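PDB 2DVZ: putative exported protein from Bordetella pertussis, which probably acts as a periplasmic solute receptor of the Bug family, capturing glutamate for uptake by a tripartite tricarboxylate-type transport system. Local coordinates for residues Asp34-Leu39 and Asn196-Met201; Leu98-Asp101 and Asp105-Pro108; Leu155-Glu160 and Gln303-Lys308; Lys258-Ala263 and Asn286-Phe291. All blocks are in the same frame, centred on the assembly; numbering follows the deposited sequence.

Contact 1 (Asp34-Leu39 and Asn196-Met201); sequences DIIARL and NLPSSM. With GLU (glutamic acid), chain G.
I35 and I36 reach across to P198 and S199 where two helices run nearly at right angles, 97° between the N-to-C directions of the short segments 34-39 and 197-201. Isoleucine delta methyls do most of the work. In I35, CG1 lies beside the backbone N, opposite the carbonyl carbon (chi1 -68°), and the extended second torsion carries CD1 out to the partner helix. It lands largely on backbone: I35 CD1 is 3.7 Å from P198 O and the same distance from S199 CA. The side-chain approach is a little looser, I35 CD1 to S199 CB being 4.0 Å. I36 repeats almost the same torsions, but from a CB that does not aim at the partner; its CD1 comes obliquely to the outer corner of the proline ring, 4.2 Å from P198 CG. The S199 hydroxyl is turned to D195 and S32. Along the first helix R38 NE meets D34 OD1 at 2.8 Å, in the guanidinium plane but above that of the carboxylate, a salt bridge reinforced by N56. The contact borders the glutamate pocket, to which N196 belongs. Around it, strand 106-121 supports I36 and P198 through T115, Q279 of helix 270-279 touches I35, I36 and P198, and strand 241-248 brings the ligand-binding Y243 against I36.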
loop_
_atom_site.group_PDB
_atom_site.type_symbol
_atom_site.label_atom_id
_atom_site.label_comp_id
_atom_site.label_asym_id
_atom_site.label_seq_id
_atom_site.Cartn_x
_atom_site.Cartn_y
_atom_site.Cartn_z
ATOM N N ASP A 34 6.198 -4.520 -2.931
ATOM C CA ASP A 34 7.084 -5.448 -3.640
ATOM C C ASP A 34 6.515 -5.967 -4.986
ATOM O O ASP A 34 7.215 -5.979 -6.006
ATOM C CB ASP A 34 7.390 -6.628 -2.730
ATOM C CG ASP A 34 8.548 -7.492 -3.239
ATOM O OD1 ASP A 34 9.664 -6.940 -3.462
ATOM O OD2 ASP A 34 8.348 -8.728 -3.360
ATOM N N ILE A 35 5.246 -6.380 -4.992
ATOM C CA ILE A 35 4.636 -6.846 -6.229
ATOM C C ILE A 35 4.628 -5.829 -7.369
ATOM O O ILE A 35 5.056 -6.148 -8.496
ATOM C CB ILE A 35 3.184 -7.397 -6.030
ATOM C CG1 ILE A 35 3.247 -8.697 -5.215
ATOM C CG2 ILE A 35 2.519 -7.656 -7.438
ATOM C CD1 ILE A 35 1.958 -9.074 -4.528
ATOM N N ILE A 36 4.114 -4.641 -7.080
ATOM C CA ILE A 36 4.018 -3.578 -8.052
ATOM C C ILE A 36 5.415 -2.995 -8.440
ATOM O O ILE A 36 5.683 -2.750 -9.638
ATOM C CB ILE A 36 3.100 -2.441 -7.519
ATOM C CG1 ILE A 36 1.629 -2.893 -7.497
ATOM C CG2 ILE A 36 3.216 -1.212 -8.419
ATOM C CD1 ILE A 36 0.722 -2.238 -6.448
ATOM N N ALA A 37 6.267 -2.758 -7.418
ATOM C CA ALA A 37 7.653 -2.332 -7.612
ATOM C C ALA A 37 8.338 -3.204 -8.660
ATOM O O ALA A 37 8.875 -2.688 -9.636
ATOM C CB ALA A 37 8.435 -2.374 -6.268
ATOM N N ARG A 38 8.254 -4.526 -8.507
ATOM C CA ARG A 38 8.984 -5.433 -9.415
ATOM C C ARG A 38 8.362 -5.441 -10.804
ATOM O O ARG A 38 9.080 -5.417 -11.806
ATOM C CB ARG A 38 9.103 -6.842 -8.832
ATOM C CG ARG A 38 9.757 -6.858 -7.469
ATOM C CD ARG A 38 10.134 -8.252 -6.960
ATOM N NE ARG A 38 10.917 -8.126 -5.717
ATOM C CZ ARG A 38 12.243 -8.300 -5.636
ATOM N NH1 ARG A 38 12.938 -8.626 -6.740
ATOM N NH2 ARG A 38 12.871 -8.133 -4.454
ATOM N N LEU A 39 7.028 -5.410 -10.862
ATOM C CA LEU A 39 6.341 -5.393 -12.146
ATOM C C LEU A 39 6.723 -4.168 -12.955
ATOM O O LEU A 39 7.114 -4.297 -14.123
ATOM C CB LEU A 39 4.805 -5.457 -11.972
ATOM C CG LEU A 39 3.912 -5.260 -13.211
ATOM C CD1 LEU A 39 3.988 -6.471 -14.052
ATOM C CD2 LEU A 39 2.447 -4.960 -12.806
ATOM N N ASN A 196 -3.707 -4.462 1.218
ATOM C CA ASN A 196 -3.791 -3.866 -0.086
ATOM C C ASN A 196 -4.047 -5.062 -0.956
ATOM O O ASN A 196 -3.455 -6.119 -0.766
ATOM C CB ASN A 196 -2.468 -3.162 -0.490
ATOM C CG ASN A 196 -1.753 -2.445 0.710
ATOM O OD1 ASN A 196 -0.672 -2.870 1.126
ATOM N ND2 ASN A 196 -2.350 -1.391 1.244
ATOM N N LEU A 197 -4.939 -4.898 -1.920
ATOM C CA LEU A 197 -5.483 -6.033 -2.670
ATOM C C LEU A 197 -4.460 -6.936 -3.401
ATOM O O LEU A 197 -4.554 -8.151 -3.279
ATOM C CB LEU A 197 -6.689 -5.575 -3.538
ATOM C CG LEU A 197 -7.547 -6.614 -4.305
ATOM C CD1 LEU A 197 -7.938 -7.899 -3.454
ATOM C CD2 LEU A 197 -8.760 -5.918 -4.906
ATOM N N PRO A 198 -3.482 -6.368 -4.146
ATOM C CA PRO A 198 -2.554 -7.240 -4.894
ATOM C C PRO A 198 -1.908 -8.450 -4.179
ATOM O O PRO A 198 -1.743 -9.486 -4.831
ATOM C CB PRO A 198 -1.500 -6.261 -5.431
ATOM C CG PRO A 198 -2.271 -4.992 -5.559
ATOM C CD PRO A 198 -3.191 -4.943 -4.407
ATOM N N SER A 199 -1.507 -8.323 -2.908
ATOM C CA SER A 199 -0.858 -9.443 -2.188
ATOM C C SER A 199 -1.847 -10.511 -1.715
ATOM O O SER A 199 -1.486 -11.690 -1.574
ATOM C CB SER A 199 -0.001 -8.967 -0.989
ATOM O OG SER A 199 -0.585 -7.852 -0.351
ATOM N N SER A 200 -3.085 -10.100 -1.450
ATOM C CA SER A 200 -4.107 -11.031 -1.056
ATOM C C SER A 200 -4.785 -11.628 -2.280
ATOM O O SER A 200 -5.353 -12.696 -2.193
ATOM C CB SER A 200 -5.132 -10.317 -0.159
ATOM O OG SER A 200 -4.597 -10.076 1.150
HETATM N N MSE A 201 -4.739 -10.932 -3.414
HETATM C CA MSE A 201 -5.428 -11.384 -4.640
HETATM C C MSE A 201 -5.241 -12.847 -5.051
HETATM O O MSE A 201 -6.254 -13.497 -5.312
HETATM C CB MSE A 201 -5.219 -10.446 -5.849
HETATM C CG MSE A 201 -6.068 -10.849 -7.078
HETATM SE SE MSE A 201 -8.052 -10.640 -6.730
HETATM C CE MSE A 201 -8.281 -8.768 -7.269
HETATM N N GLU G . 0.913 -1.332 3.911
HETATM C CA GLU G . 1.755 -0.914 2.773
HETATM C C GLU G . 1.156 0.265 2.024
HETATM O O GLU G . 0.783 0.223 0.847
HETATM C CB GLU G . 2.084 -2.103 1.876
HETATM C CG GLU G . 2.487 -3.348 2.686
HETATM C CD GLU G . 3.450 -4.256 1.978
HETATM O OE1 GLU G . 3.832 -3.900 0.844
HETATM O OE2 GLU G . 3.857 -5.323 2.563
HETATM O OXT GLU G . 1.087 1.356 2.613
#

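Contact 2 (Leu98-Asp101 and Asp105-Pro108); sequences LPYD and DFQP
D101 and D105 close an alpha-turn, a five-residue turn bonded from residue i+4 back to residue i, which delivers the chain into strand 106-121. Two hydrogen bonds tie its ends together. The backbone one runs from D105 N to D101 O at 3.0 Å and is bent, 145° at the hydrogen. The other uses the side chain: D101 N gives to D105 OD2 at 2.9 Å and nearly straight (169°), although the carboxylate is met from well above its plane. That reach depends on D105 keeping CG beside its own backbone N (chi1 -63°), from where the carboxylate folds back over the turn. D101 bends its own side chain forward to I103 N in an Asx turn, so the two carboxylates serve different amides; D101 OD1 and D105 OD2 stay 6.0 Å apart, and any repulsion between them is probably modest.

The apolar part is a meeting of two aromatic rings at a slant. Y100 CD1 lies 3.9 Å from F106 CE2, at the edge of the phenylalanine ring and near its plane. Y100 gets there with CG wedged between the backbone N and the carbonyl carbon, and L98 CD2 covers one face of its ring. Helices 63-71 and 84-93 pack on both aromatics, the second also accepting the Y100 hydroxyl at T86 O. Where polar and apolar parts join, D105 OD2 rests 3.4 Å from Y100 CA.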
loop_
_atom_site.group_PDB
_atom_site.type_symbol
_atom_site.label_atom_id
_atom_site.label_comp_id
_atom_site.label_asym_id
_atom_site.label_seq_id
_atom_site.Cartn_x
_atom_site.Cartn_y
_atom_site.Cartn_z
ATOM N N LEU A 98 9.873 10.553 13.902
ATOM C CA LEU A 98 10.121 9.945 12.588
ATOM C C LEU A 98 11.343 10.660 11.959
ATOM O O LEU A 98 11.377 11.892 11.937
ATOM C CB LEU A 98 8.875 10.041 11.692
ATOM C CG LEU A 98 8.846 9.152 10.443
ATOM C CD1 LEU A 98 8.524 7.719 10.808
ATOM C CD2 LEU A 98 7.833 9.688 9.458
ATOM N N PRO A 99 12.358 9.899 11.490
ATOM C CA PRO A 99 13.596 10.437 10.900
ATOM C C PRO A 99 13.530 10.995 9.456
ATOM O O PRO A 99 14.590 11.203 8.834
ATOM C CB PRO A 99 14.544 9.238 10.919
ATOM C CG PRO A 99 13.833 8.189 11.718
ATOM C CD PRO A 99 12.399 8.435 11.555
ATOM N N TYR A 100 12.332 11.232 8.918
ATOM C CA TYR A 100 12.209 11.838 7.599
ATOM C C TYR A 100 10.924 12.648 7.558
ATOM O O TYR A 100 10.032 12.400 8.325
ATOM C CB TYR A 100 12.253 10.772 6.482
ATOM C CG TYR A 100 11.049 9.842 6.450
ATOM C CD1 TYR A 100 9.917 10.178 5.725
ATOM C CD2 TYR A 100 11.051 8.641 7.157
ATOM C CE1 TYR A 100 8.796 9.335 5.685
ATOM C CE2 TYR A 100 9.951 7.791 7.132
ATOM C CZ TYR A 100 8.822 8.145 6.401
ATOM O OH TYR A 100 7.729 7.336 6.382
ATOM N N ASP A 101 10.882 13.659 6.703
ATOM C CA ASP A 101 9.677 14.404 6.388
ATOM C C ASP A 101 9.301 13.896 4.981
ATOM O O ASP A 101 10.080 14.061 4.052
ATOM C CB ASP A 101 9.984 15.915 6.409
ATOM C CG ASP A 101 8.756 16.809 6.157
ATOM O OD1 ASP A 101 7.849 16.516 5.316
ATOM O OD2 ASP A 101 8.742 17.875 6.808
ATOM N N ASP A 105 11.649 15.711 2.105
ATOM C CA ASP A 105 12.852 14.910 1.828
ATOM C C ASP A 105 12.823 14.112 0.565
ATOM O O ASP A 105 13.785 13.430 0.261
ATOM C CB ASP A 105 13.176 13.958 2.986
ATOM C CG ASP A 105 13.500 14.692 4.257
ATOM O OD1 ASP A 105 13.861 15.890 4.158
ATOM O OD2 ASP A 105 13.383 14.081 5.341
ATOM N N PHE A 106 11.710 14.176 -0.161
ATOM C CA PHE A 106 11.592 13.437 -1.417
ATOM C C PHE A 106 11.192 14.312 -2.579
ATOM O O PHE A 106 10.363 15.180 -2.431
ATOM C CB PHE A 106 10.625 12.243 -1.248
ATOM C CG PHE A 106 11.120 11.248 -0.256
ATOM C CD1 PHE A 106 12.182 10.413 -0.588
ATOM C CD2 PHE A 106 10.615 11.228 1.062
ATOM C CE1 PHE A 106 12.679 9.524 0.344
ATOM C CE2 PHE A 106 11.129 10.327 2.012
ATOM C CZ PHE A 106 12.144 9.481 1.638
ATOM N N GLN A 107 11.803 14.062 -3.729
ATOM C CA GLN A 107 11.303 14.532 -5.008
ATOM C C GLN A 107 10.384 13.424 -5.577
ATOM O O GLN A 107 10.847 12.319 -5.891
ATOM C CB GLN A 107 12.473 14.896 -5.983
ATOM C CG GLN A 107 12.067 15.133 -7.454
ATOM C CD GLN A 107 11.109 16.295 -7.600
ATOM O OE1 GLN A 107 11.420 17.370 -7.197
ATOM N NE2 GLN A 107 9.920 16.058 -8.125
ATOM N N PRO A 108 9.073 13.722 -5.724
ATOM C CA PRO A 108 8.192 12.769 -6.436
ATOM C C PRO A 108 8.491 12.621 -7.927
ATOM O O PRO A 108 8.809 13.592 -8.598
ATOM C CB PRO A 108 6.798 13.362 -6.263
ATOM C CG PRO A 108 6.931 14.288 -5.087
ATOM C CD PRO A 108 8.326 14.878 -5.231
#

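Contact 3 (Leu155-Glu160 and Gln303-Lys308); sequences LHLMGE and QDVVKK
The two-lobed periplasmic binding protein fold brings L157 of helix 154-166 against V305 and V306 of the long C-terminal helix 288-307, close to its end. Helix 154-166 follows strand 145-148 in the lobe that also contains strands 171-174 and 192-196; its first turn lines the glutamate pocket, where L155 touches the ligand.

L157 carries the whole contact on its side. With CG anti to the backbone N (chi1 -175°), the leucine stretches away from its helix and presents its forked end to the valines. L157 and V305 meet tip to tip: L157 CD1 stands 3.6 Å from V305 CG1, and L157 CD2 follows at 4.1 Å from that same V305 CG1, so one valine methyl faces both prongs of the fork. V305 CG1 is likewise anti to its backbone N, which turns it out of the helix toward the leucine. V306 joins at a slant, with L157 CD1 4.0 Å from V306 CG2. Helix 84-93 adds to the same apolar patch, V89 touching L157 and A92 touching V306; a disulfide joins C93, at the end of that helix, to C152.

Across the two segments, then, the attraction is dispersive and has no directional bond in it. Dispersion and the burial of methyl groups hold the leucine to the valines, and no polar group needs a partner across the contact.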
loop_
_atom_site.group_PDB
_atom_site.type_symbol
_atom_site.label_atom_id
_atom_site.label_comp_id
_atom_site.label_asym_id
_atom_site.label_seq_id
_atom_site.Cartn_x
_atom_site.Cartn_y
_atom_site.Cartn_z
ATOM N N LEU A 155 -2.402 -0.105 6.891
ATOM C CA LEU A 155 -3.298 -1.221 7.131
ATOM C C LEU A 155 -3.656 -1.345 8.615
ATOM O O LEU A 155 -4.746 -1.781 8.923
ATOM C CB LEU A 155 -2.732 -2.521 6.515
ATOM C CG LEU A 155 -2.464 -2.371 4.997
ATOM C CD1 LEU A 155 -1.647 -3.502 4.489
ATOM C CD2 LEU A 155 -3.783 -2.232 4.208
ATOM N N HIS A 156 -2.749 -0.935 9.518
ATOM C CA HIS A 156 -3.071 -0.766 10.938
ATOM C C HIS A 156 -4.105 0.355 11.094
ATOM O O HIS A 156 -5.077 0.222 11.808
ATOM C CB HIS A 156 -1.802 -0.486 11.806
ATOM C CG HIS A 156 -2.096 -0.355 13.289
ATOM N ND1 HIS A 156 -1.301 0.372 14.157
ATOM C CD2 HIS A 156 -3.122 -0.830 14.041
ATOM C CE1 HIS A 156 -1.816 0.325 15.374
ATOM N NE2 HIS A 156 -2.914 -0.400 15.339
ATOM N N LEU A 157 -3.899 1.475 10.427
ATOM C CA LEU A 157 -4.900 2.540 10.453
ATOM C C LEU A 157 -6.244 2.085 9.836
ATOM O O LEU A 157 -7.309 2.398 10.358
ATOM C CB LEU A 157 -4.353 3.811 9.767
ATOM C CG LEU A 157 -5.294 5.022 9.855
ATOM C CD1 LEU A 157 -5.529 5.439 11.354
ATOM C CD2 LEU A 157 -4.751 6.163 9.040
HETATM N N MSE A 158 -6.178 1.330 8.747
HETATM C CA MSE A 158 -7.357 0.697 8.150
HETATM C C MSE A 158 -8.126 -0.123 9.163
HETATM O O MSE A 158 -9.296 0.120 9.356
HETATM C CB MSE A 158 -6.951 -0.152 6.943
HETATM C CG MSE A 158 -8.089 -0.470 6.061
HETATM SE SE MSE A 158 -7.666 -1.766 4.700
HETATM C CE MSE A 158 -9.536 -2.077 4.051
ATOM N N GLY A 159 -7.450 -1.054 9.853
ATOM C CA GLY A 159 -8.076 -1.878 10.872
ATOM C C GLY A 159 -8.747 -1.095 11.995
ATOM O O GLY A 159 -9.817 -1.461 12.455
ATOM N N GLU A 160 -8.095 -0.010 12.419
ATOM C CA GLU A 160 -8.536 0.800 13.530
ATOM C C GLU A 160 -9.691 1.675 13.135
ATOM O O GLU A 160 -10.613 1.895 13.918
ATOM C CB GLU A 160 -7.366 1.651 14.051
ATOM C CG GLU A 160 -6.290 0.841 14.864
ATOM C CD GLU A 160 -6.900 -0.102 15.927
ATOM O OE1 GLU A 160 -7.611 0.375 16.843
ATOM O OE2 GLU A 160 -6.667 -1.334 15.842
ATOM N N GLN A 303 -3.293 12.859 9.292
ATOM C CA GLN A 303 -3.255 13.797 10.413
ATOM C C GLN A 303 -4.667 13.943 10.956
ATOM O O GLN A 303 -4.883 13.794 12.155
ATOM C CB GLN A 303 -2.734 15.179 9.987
ATOM C CG GLN A 303 -1.339 15.215 9.416
ATOM C CD GLN A 303 -0.259 15.161 10.489
ATOM O OE1 GLN A 303 -0.258 16.008 11.394
ATOM N NE2 GLN A 303 0.673 14.174 10.396
ATOM N N ASP A 304 -5.627 14.225 10.075
ATOM C CA ASP A 304 -7.025 14.346 10.478
ATOM C C ASP A 304 -7.473 13.107 11.275
ATOM O O ASP A 304 -7.687 13.216 12.487
ATOM C CB ASP A 304 -7.926 14.576 9.261
ATOM C CG ASP A 304 -9.402 14.749 9.636
ATOM O OD1 ASP A 304 -9.733 15.800 10.267
ATOM O OD2 ASP A 304 -10.222 13.849 9.270
ATOM N N VAL A 305 -7.566 11.955 10.597
ATOM C CA VAL A 305 -7.927 10.644 11.181
ATOM C C VAL A 305 -7.309 10.285 12.540
ATOM O O VAL A 305 -8.027 9.932 13.461
ATOM C CB VAL A 305 -7.604 9.469 10.202
ATOM C CG1 VAL A 305 -7.865 8.124 10.873
ATOM C CG2 VAL A 305 -8.432 9.573 8.948
ATOM N N VAL A 306 -5.984 10.353 12.647
ATOM C CA VAL A 306 -5.255 9.960 13.860
ATOM C C VAL A 306 -5.446 10.965 15.003
ATOM O O VAL A 306 -5.799 10.579 16.138
ATOM C CB VAL A 306 -3.738 9.763 13.557
ATOM C CG1 VAL A 306 -2.948 9.481 14.815
ATOM C CG2 VAL A 306 -3.536 8.639 12.554
ATOM N N LYS A 307 -5.234 12.247 14.693
ATOM C CA LYS A 307 -5.150 13.331 15.700
ATOM C C LYS A 307 -6.536 13.832 16.142
ATOM O O LYS A 307 -6.915 13.672 17.314
ATOM C CB LYS A 307 -4.243 14.479 15.213
ATOM C CG LYS A 307 -2.726 14.210 15.358
ATOM C CD LYS A 307 -2.121 13.346 14.227
ATOM C CE LYS A 307 -0.565 13.334 14.261
ATOM N NZ LYS A 307 0.126 14.661 13.977
ATOM N N LYS A 308 -7.289 14.426 15.216
ATOM C CA LYS A 308 -8.748 14.530 15.364
ATOM C C LYS A 308 -9.336 13.124 15.146
ATOM O O LYS A 308 -8.623 12.243 14.683
ATOM C CB LYS A 308 -9.311 15.555 14.365
ATOM C CG LYS A 308 -8.643 16.953 14.477
ATOM C CD LYS A 308 -8.411 17.374 15.961
ATOM C CE LYS A 308 -7.455 18.557 16.098
ATOM N NZ LYS A 308 -8.175 19.876 16.020
#

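Contact 4 (Lys258-Ala263 and Asn286-Phe291); sequences KLRDAA and NTPEEF
R260 sets CG anti to its backbone N (chi1 -162°) and then kinks at the second torsion (chi2 -141°), which swings the guanidinium off helix 253-267 and onto the chain just ahead of helix 288-307. T287 holds OG1 between its backbone N and carbonyl carbon, leaving CG2 for the arginine. The methyl sits over one face of the guanidinium, 3.8 Å above the plane and toward its rim, the two side chains lying side by side and pointing the same way. R260 NE also gives a weak, bent hydrogen bond to N286 O, 3.0 Å long with 128° at the hydrogen. Its stronger polar partner is G285 O, taken by NH2. Closer to the helix, R260 CD packs 4.0 Å from P288 CD, the arginine crossing the proline ring at about a right angle.

T287 and E290 form a capping box: E290 N gives to T287 OG1 at 3.1 Å, and T287 N to E290 OE2 at 2.9 Å. The box fixes the backbone that R260 rests on, and E290 OE2, 5.4 Å from R260 NH2, may add mild electrostatic attraction. N286 gives ND2 to E294 and is also held by strand 106-121, its O by T110 and its OD1 by N111. That strand also touches R260, L259 and A263; helix 32-48 covers A262 and A263, and F291 meets W242 of strand 241-248 edge to face.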
loop_
_atom_site.group_PDB
_atom_site.type_symbol
_atom_site.label_atom_id
_atom_site.label_comp_id
_atom_site.label_asym_id
_atom_site.label_seq_id
_atom_site.Cartn_x
_atom_site.Cartn_y
_atom_site.Cartn_z
ATOM N N LYS A 258 13.389 11.765 -17.025
ATOM C CA LYS A 258 13.797 10.541 -17.677
ATOM C C LYS A 258 13.072 9.337 -17.097
ATOM O O LYS A 258 12.544 8.535 -17.836
ATOM C CB LYS A 258 15.326 10.363 -17.655
ATOM C CG LYS A 258 16.006 11.018 -18.849
ATOM C CD LYS A 258 17.521 10.989 -18.681
ATOM C CE LYS A 258 18.229 11.603 -19.864
ATOM N NZ LYS A 258 19.536 12.230 -19.487
ATOM N N LEU A 259 13.068 9.241 -15.769
ATOM C CA LEU A 259 12.404 8.168 -15.028
ATOM C C LEU A 259 10.899 8.146 -15.253
ATOM O O LEU A 259 10.317 7.087 -15.407
ATOM C CB LEU A 259 12.664 8.328 -13.522
ATOM C CG LEU A 259 14.094 8.084 -13.032
ATOM C CD1 LEU A 259 14.237 8.585 -11.611
ATOM C CD2 LEU A 259 14.445 6.594 -13.155
ATOM N N ARG A 260 10.276 9.315 -15.251
ATOM C CA ARG A 260 8.850 9.418 -15.428
ATOM C C ARG A 260 8.463 8.955 -16.818
ATOM O O ARG A 260 7.470 8.227 -16.989
ATOM C CB ARG A 260 8.347 10.849 -15.216
ATOM C CG ARG A 260 6.855 10.857 -14.963
ATOM C CD ARG A 260 6.199 11.985 -15.633
ATOM N NE ARG A 260 4.783 11.688 -15.844
ATOM C CZ ARG A 260 4.015 12.263 -16.755
ATOM N NH1 ARG A 260 4.528 13.169 -17.552
ATOM N NH2 ARG A 260 2.745 11.926 -16.863
ATOM N N ASP A 261 9.245 9.365 -17.807
ATOM C CA ASP A 261 9.016 8.904 -19.166
ATOM C C ASP A 261 9.055 7.385 -19.310
ATOM O O ASP A 261 8.213 6.791 -20.019
ATOM C CB ASP A 261 10.045 9.535 -20.091
ATOM C CG ASP A 261 9.690 10.916 -20.444
ATOM O OD1 ASP A 261 8.523 11.306 -20.221
ATOM O OD2 ASP A 261 10.565 11.627 -20.942
ATOM N N ALA A 262 10.043 6.768 -18.658
ATOM C CA ALA A 262 10.151 5.322 -18.668
ATOM C C ALA A 262 8.990 4.653 -17.932
ATOM O O ALA A 262 8.605 3.540 -18.309
ATOM C CB ALA A 262 11.471 4.870 -18.090
ATOM N N ALA A 263 8.489 5.300 -16.869
ATOM C CA ALA A 263 7.303 4.833 -16.122
ATOM C C ALA A 263 6.080 4.860 -17.031
ATOM O O ALA A 263 5.323 3.873 -17.106
ATOM C CB ALA A 263 7.049 5.693 -14.852
ATOM N N ASN A 286 0.926 9.706 -13.638
ATOM C CA ASN A 286 0.667 11.142 -13.559
ATOM C C ASN A 286 1.985 11.921 -13.389
ATOM O O ASN A 286 3.063 11.334 -13.360
ATOM C CB ASN A 286 -0.323 11.440 -12.432
ATOM C CG ASN A 286 0.226 11.079 -11.045
ATOM O OD1 ASN A 286 1.332 10.578 -10.935
ATOM N ND2 ASN A 286 -0.547 11.362 -9.978
ATOM N N THR A 287 1.902 13.239 -13.264
ATOM C CA THR A 287 3.099 14.070 -13.228
ATOM C C THR A 287 3.633 14.112 -11.810
ATOM O O THR A 287 2.874 13.813 -10.869
ATOM C CB THR A 287 2.821 15.499 -13.716
ATOM O OG1 THR A 287 1.870 16.124 -12.837
ATOM C CG2 THR A 287 2.277 15.484 -15.122
ATOM N N PRO A 288 4.934 14.488 -11.646
ATOM C CA PRO A 288 5.492 14.717 -10.308
ATOM C C PRO A 288 4.563 15.559 -9.425
ATOM O O PRO A 288 4.332 15.184 -8.288
ATOM C CB PRO A 288 6.808 15.445 -10.604
ATOM C CG PRO A 288 7.210 14.918 -11.929
ATOM C CD PRO A 288 5.955 14.685 -12.699
ATOM N N GLU A 289 4.033 16.662 -9.959
ATOM C CA GLU A 289 3.169 17.579 -9.218
ATOM C C GLU A 289 1.817 16.966 -8.848
ATOM O O GLU A 289 1.239 17.258 -7.772
ATOM C CB GLU A 289 2.906 18.884 -10.003
ATOM C CG GLU A 289 4.126 19.644 -10.412
ATOM C CD GLU A 289 4.690 19.191 -11.757
ATOM O OE1 GLU A 289 4.448 18.032 -12.174
ATOM O OE2 GLU A 289 5.371 20.008 -12.414
ATOM N N GLU A 290 1.287 16.158 -9.750
ATOM C CA GLU A 290 -0.001 15.514 -9.489
ATOM C C GLU A 290 0.172 14.508 -8.354
ATOM O O GLU A 290 -0.675 14.441 -7.437
ATOM C CB GLU A 290 -0.562 14.889 -10.777
ATOM C CG GLU A 290 -1.187 15.929 -11.748
ATOM C CD GLU A 290 -1.408 15.363 -13.158
ATOM O OE1 GLU A 290 -2.230 15.919 -13.924
ATOM O OE2 GLU A 290 -0.773 14.342 -13.513
ATOM N N PHE A 291 1.289 13.774 -8.388
ATOM C CA PHE A 291 1.635 12.842 -7.314
ATOM C C PHE A 291 1.861 13.570 -5.972
ATOM O O PHE A 291 1.334 13.144 -4.934
ATOM C CB PHE A 291 2.843 11.982 -7.722
ATOM C CG PHE A 291 3.102 10.794 -6.807
ATOM C CD1 PHE A 291 2.033 10.128 -6.147
ATOM C CD2 PHE A 291 4.412 10.296 -6.653
ATOM C CE1 PHE A 291 2.264 9.032 -5.325
ATOM C CE2 PHE A 291 4.662 9.188 -5.836
ATOM C CZ PHE A 291 3.569 8.547 -5.159
#

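Contact 2 lies nested within the chain loop that contact 1 closes, and contact 4 within that of contact 3; contacts 1 and 3 interleave in sequence. They touch in space too, at the glutamate pocket, through N196 and L155, though their centres are about 22 Å apart. Both appear to join the two lobes, as expected for a receptor closed on its ligand. Contacts 2 and 4, with centres about 18 Å apart, meet where P108 packs on P288 and F291, and probably belong to one lobe. Helix 288-307 starts at contact 4 and ends at contact 3, about 29 Å away between centres, so it probably connects that lobe with the interface between the two.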